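Local coordinates for protein protease Do-like 1, chloroplastic (Arabidopsis thaliana, PDB 3QO6) that is a thylakoid-associated serine protease of the chloroplast, required at high temperature and possibly involved in degrading damaged proteins, at residues Leu256-Ser261 with Leu269-Arg274; Thr34-Arg39 with Val47-Gln52; Arg232-Ile237 with Glu331-Glu336. One frame throughout, in Å; residues are numbered along the deposited sequence.

Contact 1: residues Leu256-Ser261 with Leu269-Arg274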
ATOM      1  N   LEU B 256     -11.829  30.835 -19.558  1.00 73.52           N
ATOM      2  CA  LEU B 256     -12.292  29.714 -20.325  1.00 73.45           C
ATOM      3  C   LEU B 256     -13.730  29.987 -20.722  1.00 78.76           C
ATOM      4  O   LEU B 256     -14.142  29.694 -21.845  1.00 82.15           O
ATOM      5  CB  LEU B 256     -12.209  28.451 -19.477  1.00 72.30           C
ATOM      6  CG  LEU B 256     -10.799  28.119 -18.962  1.00 74.42           C
ATOM      7  CD1 LEU B 256     -10.829  26.841 -18.129  1.00 67.42           C
ATOM      8  CD2 LEU B 256      -9.847  27.957 -20.146  1.00 72.47           C
ATOM      9  N   ASP B 257     -14.502  30.561 -19.801  1.00 82.21           N
ATOM     10  CA  ASP B 257     -15.911  30.856 -20.081  1.00 81.02           C
ATOM     11  C   ASP B 257     -16.445  32.093 -19.357  1.00 80.48           C
ATOM     12  O   ASP B 257     -16.140  32.344 -18.178  1.00 79.26           O
ATOM     13  CB  ASP B 257     -16.789  29.656 -19.716  1.00 81.41           C
ATOM     14  CG  ASP B 257     -18.171  29.736 -20.330  1.00 81.33           C
ATOM     15  OD1 ASP B 257     -19.146  29.334 -19.673  1.00 82.81           O
ATOM     16  OD2 ASP B 257     -18.288  30.185 -21.482  1.00 88.21           O
ATOM     17  N   ALA B 258     -17.240  32.868 -20.087  1.00 79.02           N
ATOM     18  CA  ALA B 258     -17.868  34.075 -19.560  1.00 75.90           C
ATOM     19  C   ALA B 258     -19.290  33.973 -20.052  1.00 75.58           C
ATOM     20  O   ALA B 258     -19.616  34.449 -21.157  1.00 73.78           O
ATOM     21  CB  ALA B 258     -17.210  35.323 -20.119  1.00 73.35           C
ATOM     22  N   PRO B 259     -20.153  33.319 -19.252  1.00 75.78           N
ATOM     23  CA  PRO B 259     -21.577  33.106 -19.537  1.00 78.77           C
ATOM     24  C   PRO B 259     -22.212  34.447 -19.880  1.00 82.15           C
ATOM     25  O   PRO B 259     -21.995  35.439 -19.183  1.00 83.95           O
ATOM     26  CB  PRO B 259     -22.109  32.522 -18.234  1.00 77.03           C
ATOM     27  CG  PRO B 259     -20.919  31.800 -17.661  1.00 74.48           C
ATOM     28  CD  PRO B 259     -19.817  32.811 -17.910  1.00 75.93           C
ATOM     29  N   PRO B 260     -23.011  34.493 -20.956  1.00 85.93           N
ATOM     30  CA  PRO B 260     -23.679  35.716 -21.411  1.00 86.43           C
ATOM     31  C   PRO B 260     -24.550  36.368 -20.343  1.00 85.42           C
ATOM     32  O   PRO B 260     -24.836  37.569 -20.405  1.00 87.05           O
ATOM     33  CB  PRO B 260     -24.484  35.234 -22.616  1.00 88.45           C
ATOM     34  CG  PRO B 260     -24.870  33.845 -22.218  1.00 89.95           C
ATOM     35  CD  PRO B 260     -23.561  33.312 -21.651  1.00 88.40           C
ATOM     36  N   SER B 261     -24.937  35.568 -19.356  1.00 83.29           N
ATOM     37  CA  SER B 261     -25.779  36.027 -18.268  1.00 82.37           C
ATOM     38  C   SER B 261     -25.042  36.592 -17.044  1.00 79.54           C
ATOM     39  O   SER B 261     -25.682  36.911 -16.035  1.00 81.13           O
ATOM     40  CB  SER B 261     -26.696  34.871 -17.842  1.00 84.37           C
ATOM     41  OG  SER B 261     -26.548  34.578 -16.463  1.00 86.49           O
ATOM     42  N   LEU B 269     -16.600  39.846 -22.521  1.00 78.65           N
ATOM     43  CA  LEU B 269     -15.298  39.182 -22.497  1.00 77.32           C
ATOM     44  C   LEU B 269     -15.460  37.887 -23.292  1.00 78.72           C
ATOM     45  O   LEU B 269     -16.518  37.245 -23.235  1.00 75.49           O
ATOM     46  CB  LEU B 269     -14.871  38.846 -21.076  1.00 74.89           C
ATOM     47  CG  LEU B 269     -13.893  39.840 -20.469  1.00 76.92           C
ATOM     48  CD1 LEU B 269     -14.581  41.196 -20.335  1.00 79.04           C
ATOM     49  CD2 LEU B 269     -13.399  39.317 -19.118  1.00 74.61           C
ATOM     50  N   GLN B 270     -14.420  37.487 -24.021  1.00 80.99           N
ATOM     51  CA  GLN B 270     -14.509  36.280 -24.839  1.00 86.26           C
ATOM     52  C   GLN B 270     -13.995  35.012 -24.188  1.00 86.87           C
ATOM     53  O   GLN B 270     -12.970  35.011 -23.500  1.00 87.99           O
ATOM     54  CB  GLN B 270     -13.766  36.485 -26.147  1.00 91.89           C
ATOM     55  CG  GLN B 270     -14.216  37.708 -26.919  1.00100.70           C
ATOM     56  CD  GLN B 270     -13.290  38.018 -28.077  1.00104.87           C
ATOM     57  OE1 GLN B 270     -13.297  39.125 -28.606  1.00107.13           O
ATOM     58  NE2 GLN B 270     -12.481  37.034 -28.477  1.00109.69           N
ATOM     59  N   SER B 271     -14.714  33.925 -24.442  1.00 85.52           N
ATOM     60  CA  SER B 271     -14.379  32.614 -23.917  1.00 83.95           C
ATOM     61  C   SER B 271     -13.458  31.848 -24.878  1.00 86.38           C
ATOM     62  O   SER B 271     -13.248  32.250 -26.026  1.00 87.47           O
ATOM     63  CB  SER B 271     -15.669  31.842 -23.700  1.00 81.16           C
ATOM     64  OG  SER B 271     -16.623  32.674 -23.063  1.00 81.41           O
ATOM     65  N   THR B 272     -12.900  30.741 -24.407  1.00 87.51           N
ATOM     66  CA  THR B 272     -12.015  29.932 -25.234  1.00 87.49           C
ATOM     67  C   THR B 272     -12.883  29.014 -26.085  1.00 90.14           C
ATOM     68  O   THR B 272     -13.807  28.406 -25.551  1.00 88.86           O
ATOM     69  CB  THR B 272     -11.108  29.096 -24.349  1.00 85.56           C
ATOM     70  OG1 THR B 272     -10.368  29.969 -23.492  1.00 83.48           O
ATOM     71  CG2 THR B 272     -10.157  28.272 -25.185  1.00 86.45           C
ATOM     72  N   LYS B 273     -12.598  28.928 -27.391  1.00 91.81           N
ATOM     73  CA  LYS B 273     -13.368  28.083 -28.319  1.00 95.50           C
ATOM     74  C   LYS B 273     -12.487  27.136 -29.133  1.00 98.00           C
ATOM     75  O   LYS B 273     -11.295  27.015 -28.858  1.00 97.85           O
ATOM     76  CB  LYS B 273     -14.192  28.939 -29.290  1.00 96.33           C
ATOM     77  CG  LYS B 273     -15.436  29.599 -28.697  1.00 99.80           C
ATOM     78  CD  LYS B 273     -16.393  30.108 -29.798  1.00103.20           C
ATOM     79  CE  LYS B 273     -16.993  28.946 -30.622  1.00105.95           C
ATOM     80  NZ  LYS B 273     -17.859  29.341 -31.789  1.00106.35           N
ATOM     81  N   ARG B 274     -13.066  26.481 -30.145  1.00101.14           N
ATOM     82  CA  ARG B 274     -12.298  25.545 -30.970  1.00104.00           C
ATOM     83  C   ARG B 274     -12.332  25.644 -32.499  1.00107.59           C
ATOM     84  O   ARG B 274     -13.357  25.419 -33.157  1.00108.93           O
ATOM     85  CB  ARG B 274     -12.604  24.102 -30.555  1.00103.02           C
ATOM     86  CG  ARG B 274     -11.958  23.763 -29.233  1.00102.52           C
ATOM     87  CD  ARG B 274     -11.749  22.287 -28.988  1.00 99.44           C
ATOM     88  NE  ARG B 274     -10.856  22.141 -27.845  1.00101.73           N
ATOM     89  CZ  ARG B 274     -10.508  20.989 -27.285  1.00102.10           C
ATOM     90  NH1 ARG B 274     -10.975  19.840 -27.754  1.00105.77           N
ATOM     91  NH2 ARG B 274      -9.699  20.991 -26.239  1.00100.34           N
TER

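Contact 2: residues Thr34-Arg39 with Val47-Gln52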
ATOM      1  N   THR B  34     -21.204  18.458  17.882  1.00 82.72           N
ATOM      2  CA  THR B  34     -21.325  17.121  17.276  1.00 86.07           C
ATOM      3  C   THR B  34     -22.186  17.026  16.021  1.00 87.31           C
ATOM      4  O   THR B  34     -23.373  17.347  16.026  1.00 85.11           O
ATOM      5  CB  THR B  34     -21.854  16.067  18.236  1.00 86.92           C
ATOM      6  OG1 THR B  34     -21.494  16.414  19.578  1.00 91.01           O
ATOM      7  CG2 THR B  34     -21.250  14.695  17.861  1.00 80.23           C
ATOM      8  N   ASN B  35     -21.543  16.535  14.966  1.00 89.28           N
ATOM      9  CA  ASN B  35     -22.100  16.340  13.629  1.00 92.55           C
ATOM     10  C   ASN B  35     -22.723  14.936  13.525  1.00 96.96           C
ATOM     11  O   ASN B  35     -22.043  14.013  13.077  1.00101.03           O
ATOM     12  CB  ASN B  35     -20.927  16.475  12.637  1.00 88.79           C
ATOM     13  CG  ASN B  35     -21.356  16.489  11.172  1.00 89.08           C
ATOM     14  OD1 ASN B  35     -22.099  15.610  10.710  1.00 91.05           O
ATOM     15  ND2 ASN B  35     -20.860  17.482  10.422  1.00 80.02           N
ATOM     16  N   LEU B  36     -23.984  14.758  13.930  1.00 98.35           N
ATOM     17  CA  LEU B  36     -24.627  13.428  13.861  1.00101.00           C
ATOM     18  C   LEU B  36     -25.118  13.045  12.467  1.00102.72           C
ATOM     19  O   LEU B  36     -25.845  13.808  11.830  1.00105.22           O
ATOM     20  CB  LEU B  36     -25.820  13.343  14.816  1.00101.31           C
ATOM     21  CG  LEU B  36     -25.567  13.407  16.318  1.00102.36           C
ATOM     22  CD1 LEU B  36     -24.668  14.596  16.645  1.00 99.71           C
ATOM     23  CD2 LEU B  36     -26.924  13.510  17.040  1.00103.45           C
ATOM     24  N   ALA B  37     -24.729  11.866  11.987  1.00103.77           N
ATOM     25  CA  ALA B  37     -25.173  11.417  10.666  1.00103.16           C
ATOM     26  C   ALA B  37     -26.171  10.269  10.804  1.00103.34           C
ATOM     27  O   ALA B  37     -26.231   9.572  11.829  1.00101.47           O
ATOM     28  CB  ALA B  37     -23.989  10.990   9.801  1.00101.13           C
ATOM     29  N   VAL B  38     -26.959  10.084   9.757  1.00102.87           N
ATOM     30  CA  VAL B  38     -27.974   9.054   9.760  1.00104.15           C
ATOM     31  C   VAL B  38     -27.421   7.684   9.406  1.00103.96           C
ATOM     32  O   VAL B  38     -26.745   7.515   8.395  1.00103.06           O
ATOM     33  CB  VAL B  38     -29.112   9.408   8.777  1.00103.71           C
ATOM     34  CG1 VAL B  38     -30.128   8.296   8.745  1.00105.62           C
ATOM     35  CG2 VAL B  38     -29.777  10.718   9.189  1.00103.85           C
ATOM     36  N   ARG B  39     -27.715   6.708  10.255  1.00104.91           N
ATOM     37  CA  ARG B  39     -27.278   5.338  10.029  1.00105.96           C
ATOM     38  C   ARG B  39     -28.468   4.401  10.270  1.00105.18           C
ATOM     39  O   ARG B  39     -29.383   4.723  11.024  1.00103.59           O
ATOM     40  CB  ARG B  39     -26.108   5.002  10.960  1.00107.55           C
ATOM     41  CG  ARG B  39     -24.825   5.803  10.674  1.00113.16           C
ATOM     42  CD  ARG B  39     -24.156   5.387   9.351  1.00116.06           C
ATOM     43  NE  ARG B  39     -22.910   6.115   9.082  1.00120.25           N
ATOM     44  CZ  ARG B  39     -22.837   7.338   8.549  1.00121.75           C
ATOM     45  NH1 ARG B  39     -23.942   7.990   8.220  1.00123.73           N
ATOM     46  NH2 ARG B  39     -21.655   7.914   8.335  1.00122.25           N
ATOM     47  N   VAL B  47     -34.035   4.401  11.668  1.00103.54           N
ATOM     48  CA  VAL B  47     -32.811   5.138  11.740  1.00104.63           C
ATOM     49  C   VAL B  47     -32.328   5.446  13.145  1.00105.69           C
ATOM     50  O   VAL B  47     -33.087   5.355  14.115  1.00105.61           O
ATOM     51  CB  VAL B  47     -32.985   6.428  10.903  1.00103.81           C
ATOM     52  CG1 VAL B  47     -32.085   7.532  11.399  1.00105.43           C
ATOM     53  CG2 VAL B  47     -32.690   6.114   9.441  1.00103.78           C
ATOM     54  N   LEU B  48     -31.038   5.768  13.232  1.00107.02           N
ATOM     55  CA  LEU B  48     -30.378   6.159  14.472  1.00107.68           C
ATOM     56  C   LEU B  48     -29.436   7.311  14.119  1.00108.43           C
ATOM     57  O   LEU B  48     -28.837   7.326  13.035  1.00105.99           O
ATOM     58  CB  LEU B  48     -29.564   5.005  15.054  1.00107.55           C
ATOM     59  CG  LEU B  48     -30.169   3.606  14.976  1.00110.93           C
ATOM     60  CD1 LEU B  48     -29.864   3.028  13.596  1.00111.93           C
ATOM     61  CD2 LEU B  48     -29.585   2.710  16.062  1.00110.03           C
ATOM     62  N   GLU B  49     -29.328   8.292  15.011  1.00110.86           N
ATOM     63  CA  GLU B  49     -28.416   9.413  14.779  1.00113.54           C
ATOM     64  C   GLU B  49     -27.063   8.981  15.363  1.00112.27           C
ATOM     65  O   GLU B  49     -26.988   8.460  16.484  1.00110.13           O
ATOM     66  CB  GLU B  49     -28.921  10.685  15.473  1.00117.29           C
ATOM     67  CG  GLU B  49     -30.113  11.372  14.796  1.00124.28           C
ATOM     68  CD  GLU B  49     -29.703  12.363  13.705  1.00128.77           C
ATOM     69  OE1 GLU B  49     -29.348  11.931  12.582  1.00128.31           O
ATOM     70  OE2 GLU B  49     -29.737  13.585  13.984  1.00130.26           O
ATOM     71  N   VAL B  50     -25.993   9.183  14.607  1.00110.54           N
ATOM     72  CA  VAL B  50     -24.695   8.752  15.097  1.00109.15           C
ATOM     73  C   VAL B  50     -23.525   9.594  14.593  1.00106.99           C
ATOM     74  O   VAL B  50     -23.313   9.724  13.378  1.00105.89           O
ATOM     75  CB  VAL B  50     -24.508   7.245  14.767  1.00109.15           C
ATOM     76  CG1 VAL B  50     -23.105   6.955  14.252  1.00108.14           C
ATOM     77  CG2 VAL B  50     -24.813   6.427  16.021  1.00108.36           C
ATOM     78  N   PRO B  51     -22.749  10.183  15.537  1.00104.75           N
ATOM     79  CA  PRO B  51     -21.574  11.041  15.307  1.00100.97           C
ATOM     80  C   PRO B  51     -20.618  10.601  14.194  1.00 99.43           C
ATOM     81  O   PRO B  51     -20.099   9.486  14.210  1.00 99.34           O
ATOM     82  CB  PRO B  51     -20.897  11.057  16.673  1.00 96.16           C
ATOM     83  CG  PRO B  51     -22.050  11.043  17.597  1.00 98.68           C
ATOM     84  CD  PRO B  51     -22.983  10.016  16.987  1.00102.72           C
ATOM     85  N   GLN B  52     -20.401  11.474  13.218  1.00 98.48           N
ATOM     86  CA  GLN B  52     -19.471  11.182  12.128  1.00 99.28           C
ATOM     87  C   GLN B  52     -18.343  12.221  12.182  1.00100.39           C
ATOM     88  O   GLN B  52     -17.369  12.127  11.433  1.00100.58           O
ATOM     89  CB  GLN B  52     -20.165  11.251  10.758  1.00 99.24           C
ATOM     90  CG  GLN B  52     -20.608  12.654  10.350  1.00 99.78           C
ATOM     91  CD  GLN B  52     -21.117  12.731   8.922  1.00102.37           C
ATOM     92  OE1 GLN B  52     -21.535  13.795   8.464  1.00102.43           O
ATOM     93  NE2 GLN B  52     -21.082  11.604   8.207  1.00102.58           N
TER

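Contact 3: residues Arg232-Ile237 with Glu331-Glu336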
ATOM      1  N   ARG B 232     -21.284  38.221  -1.868  1.00 77.10           N
ATOM      2  CA  ARG B 232     -19.992  38.446  -2.486  1.00 76.19           C
ATOM      3  C   ARG B 232     -20.072  38.642  -3.989  1.00 73.85           C
ATOM      4  O   ARG B 232     -20.789  37.940  -4.704  1.00 74.42           O
ATOM      5  CB  ARG B 232     -19.072  37.264  -2.146  1.00 85.05           C
ATOM      6  CG  ARG B 232     -18.875  37.009  -0.632  1.00 82.31           C
ATOM      7  CD  ARG B 232     -18.092  35.727  -0.403  1.00 86.10           C
ATOM      8  NE  ARG B 232     -17.484  35.666   0.920  1.00 90.13           N
ATOM      9  CZ  ARG B 232     -16.776  36.656   1.460  1.00 93.48           C
ATOM     10  NH1 ARG B 232     -16.593  37.793   0.792  1.00 94.81           N
ATOM     11  NH2 ARG B 232     -16.230  36.508   2.661  1.00 95.32           N
ATOM     12  N   PRO B 233     -19.290  39.588  -4.498  1.00 74.06           N
ATOM     13  CA  PRO B 233     -19.228  39.937  -5.926  1.00 71.76           C
ATOM     14  C   PRO B 233     -18.582  38.889  -6.834  1.00 69.33           C
ATOM     15  O   PRO B 233     -17.744  38.122  -6.393  1.00 70.26           O
ATOM     16  CB  PRO B 233     -18.411  41.219  -5.914  1.00 73.90           C
ATOM     17  CG  PRO B 233     -17.387  40.907  -4.791  1.00 74.00           C
ATOM     18  CD  PRO B 233     -18.252  40.292  -3.717  1.00 70.65           C
ATOM     19  N   ILE B 234     -18.974  38.869  -8.102  1.00 66.40           N
ATOM     20  CA  ILE B 234     -18.364  37.962  -9.052  1.00 65.52           C
ATOM     21  C   ILE B 234     -18.184  38.643 -10.377  1.00 65.39           C
ATOM     22  O   ILE B 234     -18.933  39.558 -10.701  1.00 66.37           O
ATOM     23  CB  ILE B 234     -19.184  36.720  -9.309  1.00 61.93           C
ATOM     24  CG1 ILE B 234     -20.455  37.089 -10.068  1.00 61.49           C
ATOM     25  CG2 ILE B 234     -19.449  36.029  -8.014  1.00 59.89           C
ATOM     26  CD1 ILE B 234     -21.185  35.858 -10.594  1.00 60.32           C
ATOM     27  N   LEU B 235     -17.194  38.175 -11.139  1.00 66.57           N
ATOM     28  CA  LEU B 235     -16.886  38.703 -12.473  1.00 67.26           C
ATOM     29  C   LEU B 235     -17.676  37.885 -13.444  1.00 68.73           C
ATOM     30  O   LEU B 235     -17.958  38.305 -14.568  1.00 68.72           O
ATOM     31  CB  LEU B 235     -15.420  38.496 -12.806  1.00 68.99           C
ATOM     32  CG  LEU B 235     -14.475  39.685 -12.934  1.00 68.01           C
ATOM     33  CD1 LEU B 235     -13.107  39.139 -13.293  1.00 69.38           C
ATOM     34  CD2 LEU B 235     -14.938  40.641 -14.006  1.00 64.46           C
ATOM     35  N   GLY B 236     -18.016  36.682 -13.002  1.00 69.50           N
ATOM     36  CA  GLY B 236     -18.770  35.806 -13.858  1.00 70.29           C
ATOM     37  C   GLY B 236     -17.901  35.070 -14.865  1.00 73.50           C
ATOM     38  O   GLY B 236     -18.289  34.931 -16.031  1.00 71.76           O
ATOM     39  N   ILE B 237     -16.712  34.624 -14.445  1.00 74.94           N
ATOM     40  CA  ILE B 237     -15.860  33.843 -15.357  1.00 75.60           C
ATOM     41  C   ILE B 237     -15.287  32.583 -14.708  1.00 75.14           C
ATOM     42  O   ILE B 237     -15.019  32.555 -13.506  1.00 71.57           O
ATOM     43  CB  ILE B 237     -14.666  34.653 -15.909  1.00 72.96           C
ATOM     44  CG1 ILE B 237     -13.623  34.868 -14.828  1.00 75.22           C
ATOM     45  CG2 ILE B 237     -15.123  36.005 -16.371  1.00 77.15           C
ATOM     46  CD1 ILE B 237     -12.336  35.397 -15.376  1.00 76.17           C
ATOM     47  N   GLU B 331     -21.619  41.665 -10.100  1.00 84.02           N
ATOM     48  CA  GLU B 331     -22.940  41.329  -9.583  1.00 84.60           C
ATOM     49  C   GLU B 331     -22.828  40.215  -8.562  1.00 84.30           C
ATOM     50  O   GLU B 331     -21.874  39.436  -8.578  1.00 85.21           O
ATOM     51  CB  GLU B 331     -23.843  40.837 -10.702  1.00 85.66           C
ATOM     52  CG  GLU B 331     -23.962  41.791 -11.848  1.00 91.60           C
ATOM     53  CD  GLU B 331     -24.481  41.100 -13.083  1.00 94.38           C
ATOM     54  OE1 GLU B 331     -24.567  41.755 -14.139  1.00 96.31           O
ATOM     55  OE2 GLU B 331     -24.801  39.893 -12.999  1.00 97.01           O
ATOM     56  N   PRO B 332     -23.820  40.108  -7.667  1.00 83.67           N
ATOM     57  CA  PRO B 332     -23.794  39.053  -6.653  1.00 80.65           C
ATOM     58  C   PRO B 332     -23.760  37.681  -7.301  1.00 78.58           C
ATOM     59  O   PRO B 332     -24.290  37.491  -8.388  1.00 76.51           O
ATOM     60  CB  PRO B 332     -25.084  39.290  -5.861  1.00 81.89           C
ATOM     61  CG  PRO B 332     -25.988  39.931  -6.860  1.00 82.90           C
ATOM     62  CD  PRO B 332     -25.060  40.895  -7.569  1.00 82.39           C
ATOM     63  N   LYS B 333     -23.126  36.733  -6.623  1.00 80.10           N
ATOM     64  CA  LYS B 333     -23.016  35.361  -7.108  1.00 82.71           C
ATOM     65  C   LYS B 333     -24.409  34.739  -6.980  1.00 83.13           C
ATOM     66  O   LYS B 333     -25.025  34.847  -5.914  1.00 82.65           O
ATOM     67  CB  LYS B 333     -22.000  34.626  -6.224  1.00 86.96           C
ATOM     68  CG  LYS B 333     -21.845  33.119  -6.417  1.00 88.92           C
ATOM     69  CD  LYS B 333     -21.256  32.524  -5.123  1.00 93.67           C
ATOM     70  CE  LYS B 333     -21.108  30.996  -5.129  1.00 95.21           C
ATOM     71  NZ  LYS B 333     -20.049  30.529  -6.070  1.00 95.51           N
ATOM     72  N   PRO B 334     -24.928  34.098  -8.060  1.00 81.00           N
ATOM     73  CA  PRO B 334     -26.248  33.464  -8.056  1.00 79.27           C
ATOM     74  C   PRO B 334     -26.380  32.556  -6.876  1.00 83.13           C
ATOM     75  O   PRO B 334     -25.439  31.870  -6.525  1.00 82.66           O
ATOM     76  CB  PRO B 334     -26.277  32.692  -9.363  1.00 78.98           C
ATOM     77  CG  PRO B 334     -25.455  33.529 -10.267  1.00 78.36           C
ATOM     78  CD  PRO B 334     -24.286  33.929  -9.375  1.00 82.15           C
ATOM     79  N   ASP B 335     -27.557  32.574  -6.266  1.00 91.90           N
ATOM     80  CA  ASP B 335     -27.868  31.778  -5.097  1.00 96.93           C
ATOM     81  C   ASP B 335     -28.249  30.369  -5.487  1.00100.34           C
ATOM     82  O   ASP B 335     -28.224  30.014  -6.659  1.00 97.28           O
ATOM     83  CB  ASP B 335     -29.031  32.416  -4.345  1.00100.64           C
ATOM     84  CG  ASP B 335     -28.720  32.645  -2.882  1.00105.12           C
ATOM     85  OD1 ASP B 335     -28.588  31.652  -2.126  1.00107.41           O
ATOM     86  OD2 ASP B 335     -28.605  33.827  -2.489  1.00107.31           O
ATOM     87  N   GLU B 336     -28.611  29.581  -4.478  1.00108.13           N
ATOM     88  CA  GLU B 336     -29.024  28.187  -4.652  1.00113.88           C
ATOM     89  C   GLU B 336     -29.777  27.654  -3.427  1.00114.18           C
ATOM     90  O   GLU B 336     -30.844  27.029  -3.635  1.00114.52           O
ATOM     91  CB  GLU B 336     -27.807  27.295  -4.943  1.00118.32           C
ATOM     92  CG  GLU B 336     -27.292  27.404  -6.377  1.00123.30           C
ATOM     93  CD  GLU B 336     -28.385  27.159  -7.403  1.00125.74           C
ATOM     94  OE1 GLU B 336     -28.979  26.059  -7.375  1.00128.53           O
ATOM     95  OE2 GLU B 336     -28.656  28.062  -8.228  1.00125.15           O
TER

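Contact 1: residues Leu256-Ser261 with Leu269-Arg274
S271 reaches across from 269-274 to the backbone of 256-261 and supplies a side-chain hydrogen bond to it. Its CB lies against the carbonyl oxygen of L256, 3.2 Å from L256 O, and also faces CA of D257. From there OG, set opposite the carbonyl carbon of S271 (chi1 -45°), accepts a hydrogen bond from the main chain: A258 N to S271 OG is 3.0 Å. The carboxylate oxygen OD2 of D257 stands 3.4 Å from the same OG. One residue on, T272 N donates to L256 O at 3.0 Å, so a backbone bond and a side-chain bond hold the two segments together. A258 CB lies against the main chain of L269, 3.7 Å from L269 O, and packs on L269 CB at 4.3 Å. At the other end the L256 and T272 side chains run alongside each other, CD2 of L256 3.9 Å from OG1 of T272; that hydroxyl is hydrogen-bonded to V255 O and G283 N. Strand 253-257 ends in a classic beta bulge, where L256 and D257 together oppose the single residue K238. Helix 263-266 lies in the connection between the segments, T272 packs on L280 of strand 280-281 within the PDZ domain, and F43 of the second subunit packs on both L256 and T272.

Contact 2: residues Thr34-Arg39 with Val47-Gln52
L36 to R39 pair with L48 to P51 as antiparallel strands of a beta hairpin, their axes approaching to 4.0 Å and twisted to 134° between N-to-C directions. Strands 30-40 and 47-61 are the first two of the six-stranded antiparallel barrel of the protease domain. A37 with V50 and R39 with L48 are hydrogen-bonded pairs, and Q52 N adds a nearly straight bond to N35 O (3.0 Å). L36, V38, E49 and P51 share one face. There CB of E49 meets CD2 of L36 at 3.8 Å, the two side chains crossing at about a right angle, while the bend at chi2 (-87°) brings E49 OE1 to within 3.6 Å of V38 CG2. Further along, CG1 of V38 presses on CG1 of V47. On the other face R39 CG lies 4.1 Å from V50 CG1, and the guanidinium turns back: R39 NH1 donates to V38 O at 2.8 Å. N35 ND2 is held by V72 O and R74 O, its side chain about 8 Å from that of H71, a predicted member of the charge relay. S77 OG is hydrogen-bonded to both E49 OE1 and L36 O; one hydroxyl proton for two acceptors, with D78 near E49 OE2, is consistent with a raised proton affinity of E49.

Contact 3: residues Arg232-Ile237 with Glu331-Glu336
I234 and E331 form the antiparallel hydrogen-bonded pair by which the first and last strands of the PDZ domain meet, 233-234 lying along the end of 326-332. The tight part is centred on I234. Its N donates to E331 O at 3.0 Å, and CG1, placed between the backbone N and the carbonyl carbon (chi1 69°), comes close to that same oxygen. CG2 presses on K333 CB, the two side chains crossing at about a right angle, and CD1 extends to P334 CD at 3.9 Å. The return bond, E331 N to I234 O, is weak at 3.5 Å. One step outward K333 N donates to R232 O at 3.3 Å, and P233 and P332 sit between these bonds as a non-hydrogen-bonded pair with diverging rings.

The outer side is looser. Past CB and CG the K333 chain runs off from the contact, and D335 and E336 form the exposed end of the modelled chain. R232 and E331 turn to other partners: R232 NH2 forms a salt bridge with D97 of the protease domain, and E331 OE1 one with K266 NZ. Past the pair, the backbone of L235, G236 and I237 hydrogen-bonds the bound peptide. Within the tail, D335 OD1 accepts from E336 N at 3.1 Å through the lone pair facing away from its other oxygen.

Contact 2 comes first along the chain, in the barrel of the protease domain, and closes before contact 3 opens; contact 1 is nested inside the long loop that contact 3 closes. Contacts 1 and 3 reach the same PDZ sheet, their centres about 16 Å apart, and touch where P259 CD lies 3.2 Å from G236 O. Contact 2 is remote, its centre about 43 Å from that of contact 1 and 34 Å from that of contact 3. G236 and I237, beside the bound peptide, are the residues of contact 3 that meet contact 1. D41, F43, T44 and L45 of the second subunit, in the turn of that copy's contact 2 hairpin, meet contact 1, joining PDZ and protease domains of different chains.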